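Local coordinates for periplasmic oligopeptide-binding protein (PDB 3ZS6) that binds oligopeptides in the periplasm of Burkholderia pseudomallei, probably delivering them to an ABC transporter for uptake, at residues D19-E24 and W89-D94. Numbering follows the deposited sequence.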
ATOM      1  N   ASP A  19      13.854  -7.229   0.963  1.00 13.95           N
ATOM      2  CA  ASP A  19      13.484  -8.581   1.374  1.00 12.90           C
ATOM      3  C   ASP A  19      11.959  -8.685   1.322  1.00 14.74           C
ATOM      4  O   ASP A  19      11.261  -7.968   2.046  1.00 15.11           O
ATOM      5  CB  ASP A  19      13.992  -8.839   2.806  1.00 12.03           C
ATOM      6  CG  ASP A  19      13.760 -10.270   3.278  1.00 13.24           C
ATOM      7  OD1 ASP A  19      12.828 -10.946   2.770  1.00 11.24           O
ATOM      8  OD2 ASP A  19      14.516 -10.720   4.170  1.00 14.71           O
ATOM      9  N   PRO A  20      11.431  -9.566   0.457  1.00 11.74           N
ATOM     10  CA  PRO A  20       9.974  -9.691   0.321  1.00 12.03           C
ATOM     11  C   PRO A  20       9.254  -9.798   1.662  1.00 10.81           C
ATOM     12  O   PRO A  20       8.139  -9.296   1.785  1.00 13.19           O
ATOM     13  CB  PRO A  20       9.811 -10.983  -0.485  1.00 13.00           C
ATOM     14  CG  PRO A  20      11.027 -10.992  -1.363  1.00 15.38           C
ATOM     15  CD  PRO A  20      12.145 -10.421  -0.506  1.00  8.38           C
ATOM     16  N   ALA A  21       9.880 -10.421   2.652  1.00 11.93           N
ATOM     17  CA  ALA A  21       9.239 -10.592   3.953  1.00 11.24           C
ATOM     18  C   ALA A  21       9.127  -9.294   4.757  1.00 18.22           C
ATOM     19  O   ALA A  21       8.370  -9.221   5.728  1.00 21.67           O
ATOM     20  CB  ALA A  21       9.964 -11.654   4.774  1.00 11.21           C
ATOM     21  N   HIS A  22       9.881  -8.275   4.363  1.00 15.81           N
ATOM     22  CA  HIS A  22       9.864  -7.020   5.107  1.00 16.71           C
ATOM     23  C   HIS A  22       9.392  -5.827   4.273  1.00 15.65           C
ATOM     24  O   HIS A  22       9.465  -4.679   4.714  1.00 12.82           O
ATOM     25  CB  HIS A  22      11.235  -6.772   5.734  1.00 14.36           C
ATOM     26  CG  HIS A  22      11.650  -7.856   6.679  1.00 16.28           C
ATOM     27  ND1 HIS A  22      11.021  -8.065   7.888  1.00 17.41           N
ATOM     28  CD2 HIS A  22      12.599  -8.817   6.577  1.00 20.71           C
ATOM     29  CE1 HIS A  22      11.580  -9.093   8.501  1.00 22.11           C
ATOM     30  NE2 HIS A  22      12.539  -9.570   7.727  1.00 18.14           N
ATOM     31  N   ILE A  23       8.899  -6.106   3.070  1.00 13.33           N
ATOM     32  CA  ILE A  23       8.379  -5.056   2.195  1.00 12.48           C
ATOM     33  C   ILE A  23       6.963  -4.645   2.625  1.00 10.16           C
ATOM     34  O   ILE A  23       6.077  -5.489   2.768  1.00 10.63           O
ATOM     35  CB  ILE A  23       8.390  -5.513   0.716  1.00 11.87           C
ATOM     36  CG1 ILE A  23       9.838  -5.577   0.212  1.00 14.18           C
ATOM     37  CG2 ILE A  23       7.528  -4.567  -0.153  1.00  9.63           C
ATOM     38  CD1 ILE A  23      10.001  -6.090  -1.233  1.00 13.27           C
ATOM     39  N   GLU A  24       6.758  -3.352   2.846  1.00  9.48           N
ATOM     40  CA  GLU A  24       5.474  -2.855   3.338  1.00 10.85           C
ATOM     41  C   GLU A  24       4.867  -1.770   2.458  1.00 12.88           C
ATOM     42  O   GLU A  24       3.656  -1.537   2.508  1.00 12.28           O
ATOM     43  CB  GLU A  24       5.630  -2.213   4.724  1.00 11.34           C
ATOM     44  CG  GLU A  24       6.048  -3.104   5.851  1.00 19.78           C
ATOM     45  CD  GLU A  24       6.098  -2.331   7.155  1.00 18.79           C
ATOM     46  OE1 GLU A  24       5.027  -1.870   7.618  1.00 15.69           O
ATOM     47  OE2 GLU A  24       7.205  -2.181   7.708  1.00 16.06           O
ATOM     48  N   TRP A  89       6.535 -18.552   2.003  1.00 14.24           N
ATOM     49  CA  TRP A  89       5.295 -18.277   2.722  1.00 14.04           C
ATOM     50  C   TRP A  89       5.353 -18.726   4.186  1.00 17.39           C
ATOM     51  O   TRP A  89       4.860 -18.023   5.070  1.00 18.54           O
ATOM     52  CB  TRP A  89       4.086 -18.898   2.003  1.00 14.89           C
ATOM     53  CG  TRP A  89       3.794 -18.252   0.674  1.00 12.40           C
ATOM     54  CD1 TRP A  89       4.645 -17.470  -0.064  1.00 10.34           C
ATOM     55  CD2 TRP A  89       2.568 -18.321  -0.068  1.00 13.60           C
ATOM     56  NE1 TRP A  89       4.025 -17.060  -1.225  1.00 12.55           N
ATOM     57  CE2 TRP A  89       2.750 -17.567  -1.251  1.00 17.35           C
ATOM     58  CE3 TRP A  89       1.335 -18.944   0.152  1.00 15.34           C
ATOM     59  CZ2 TRP A  89       1.745 -17.432  -2.219  1.00 17.30           C
ATOM     60  CZ3 TRP A  89       0.333 -18.806  -0.813  1.00 15.89           C
ATOM     61  CH2 TRP A  89       0.545 -18.051  -1.977  1.00 12.92           C
ATOM     62  N   GLN A  90       5.957 -19.886   4.440  1.00 14.26           N
ATOM     63  CA  GLN A  90       6.165 -20.347   5.812  1.00 13.52           C
ATOM     64  C   GLN A  90       7.029 -19.324   6.568  1.00 16.84           C
ATOM     65  O   GLN A  90       6.760 -18.981   7.725  1.00 15.92           O
ATOM     66  CB  GLN A  90       6.834 -21.731   5.832  1.00 14.55           C
ATOM     67  CG  GLN A  90       5.914 -22.909   5.459  1.00 16.25           C
ATOM     68  CD  GLN A  90       6.644 -24.245   5.465  1.00 22.40           C
ATOM     69  OE1 GLN A  90       7.835 -24.307   5.760  1.00 24.65           O
ATOM     70  NE2 GLN A  90       5.929 -25.321   5.136  1.00 21.84           N
ATOM     71  N   ARG A  91       8.062 -18.830   5.892  1.00 12.85           N
ATOM     72  CA  ARG A  91       8.968 -17.833   6.462  1.00 20.55           C
ATOM     73  C   ARG A  91       8.222 -16.534   6.806  1.00 22.39           C
ATOM     74  O   ARG A  91       8.398 -15.963   7.882  1.00 20.47           O
ATOM     75  CB  ARG A  91      10.105 -17.563   5.473  1.00 15.41           C
ATOM     76  CG  ARG A  91      11.067 -16.451   5.871  1.00 16.83           C
ATOM     77  CD  ARG A  91      12.201 -16.376   4.864  1.00 16.06           C
ATOM     78  NE  ARG A  91      13.194 -15.374   5.219  1.00 12.78           N
ATOM     79  CZ  ARG A  91      13.283 -14.171   4.658  1.00 14.80           C
ATOM     80  NH1 ARG A  91      12.427 -13.802   3.706  1.00 15.18           N
ATOM     81  NH2 ARG A  91      14.231 -13.335   5.053  1.00 11.91           N
ATOM     82  N   LEU A  92       7.379 -16.087   5.883  1.00 17.25           N
ATOM     83  CA  LEU A  92       6.553 -14.907   6.096  1.00 15.64           C
ATOM     84  C   LEU A  92       5.631 -15.066   7.306  1.00 16.87           C
ATOM     85  O   LEU A  92       5.471 -14.139   8.110  1.00 17.55           O
ATOM     86  CB  LEU A  92       5.722 -14.620   4.841  1.00 13.60           C
ATOM     87  CG  LEU A  92       4.821 -13.378   4.881  1.00 17.95           C
ATOM     88  CD1 LEU A  92       5.649 -12.113   5.089  1.00 21.30           C
ATOM     89  CD2 LEU A  92       4.000 -13.264   3.609  1.00 15.94           C
ATOM     90  N   ALA A  93       5.026 -16.245   7.426  1.00 14.24           N
ATOM     91  CA  ALA A  93       4.080 -16.534   8.501  1.00 18.84           C
ATOM     92  C   ALA A  93       4.764 -16.668   9.865  1.00 16.92           C
ATOM     93  O   ALA A  93       4.201 -16.295  10.893  1.00 17.70           O
ATOM     94  CB  ALA A  93       3.289 -17.798   8.180  1.00 20.58           C
ATOM     95  N   ASP A  94       5.977 -17.207   9.865  1.00 19.49           N
ATOM     96  CA  ASP A  94       6.740 -17.429  11.098  1.00 22.18           C
ATOM     97  C   ASP A  94       6.970 -16.133  11.895  1.00 17.05           C
ATOM     98  O   ASP A  94       7.647 -15.233  11.420  1.00 17.25           O
ATOM     99  CB  ASP A  94       8.085 -18.053  10.728  1.00 24.02           C
ATOM    100  CG  ASP A  94       8.876 -18.506  11.932  1.00 25.67           C
ATOM    101  OD1 ASP A  94       8.511 -18.155  13.075  1.00 28.49           O
ATOM    102  OD2 ASP A  94       9.880 -19.212  11.717  1.00 22.19           O
TER
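Arg-91 reaches from the last turn of its helix to the carboxylate of Asp-19, and the two side chains arrive from opposite directions to meet end-on. From CB the arginine chain sets off toward the loop 19-24, with CG anti to the backbone N (chi1 175°), and it stays extended through CG and CD as far as NE. This full length carries CZ to the loop, and arginine suits the place because its two parallel N-H donors match the two carboxylate oxygens. NH1 donates to Asp-19 OD1 at 3.0 Å, while NH2 donates to Asp-19 OD2 at 2.8 Å. Both bonds are nearly straight and use the syn lone pairs of the carboxylate, whose plane lies only 2° from that of the guanidinium. This paired geometry fixes the rotation of both flat groups.

Aspartate suits its place because its short side chain also serves its own loop: Ala-21 N donates to Asp-19 OD1 at 3.0 Å, from above the carboxylate plane, closing an Asx turn. Outside the pair, Trp-169 NE1 donates to OD2, so each oxygen takes two donors. Farther along, the Glu-24 backbone hydrogen-bonds to the bound peptide.

The small Ala-21 lets the loop come close to the helix, its CB 3.4 Å from Arg-91 NH1. Roughly across the Ala-21 methyl from NH1, the branched, apolar Leu-92 fits the buried side of the helix: its CD1 lies 4.0 Å from Ala-21 O and makes a loose apolar contact with CB.

The buried contact thus joins the loop between strand 6-11 and helix 26-35 to the C-terminal end of helix 82-93.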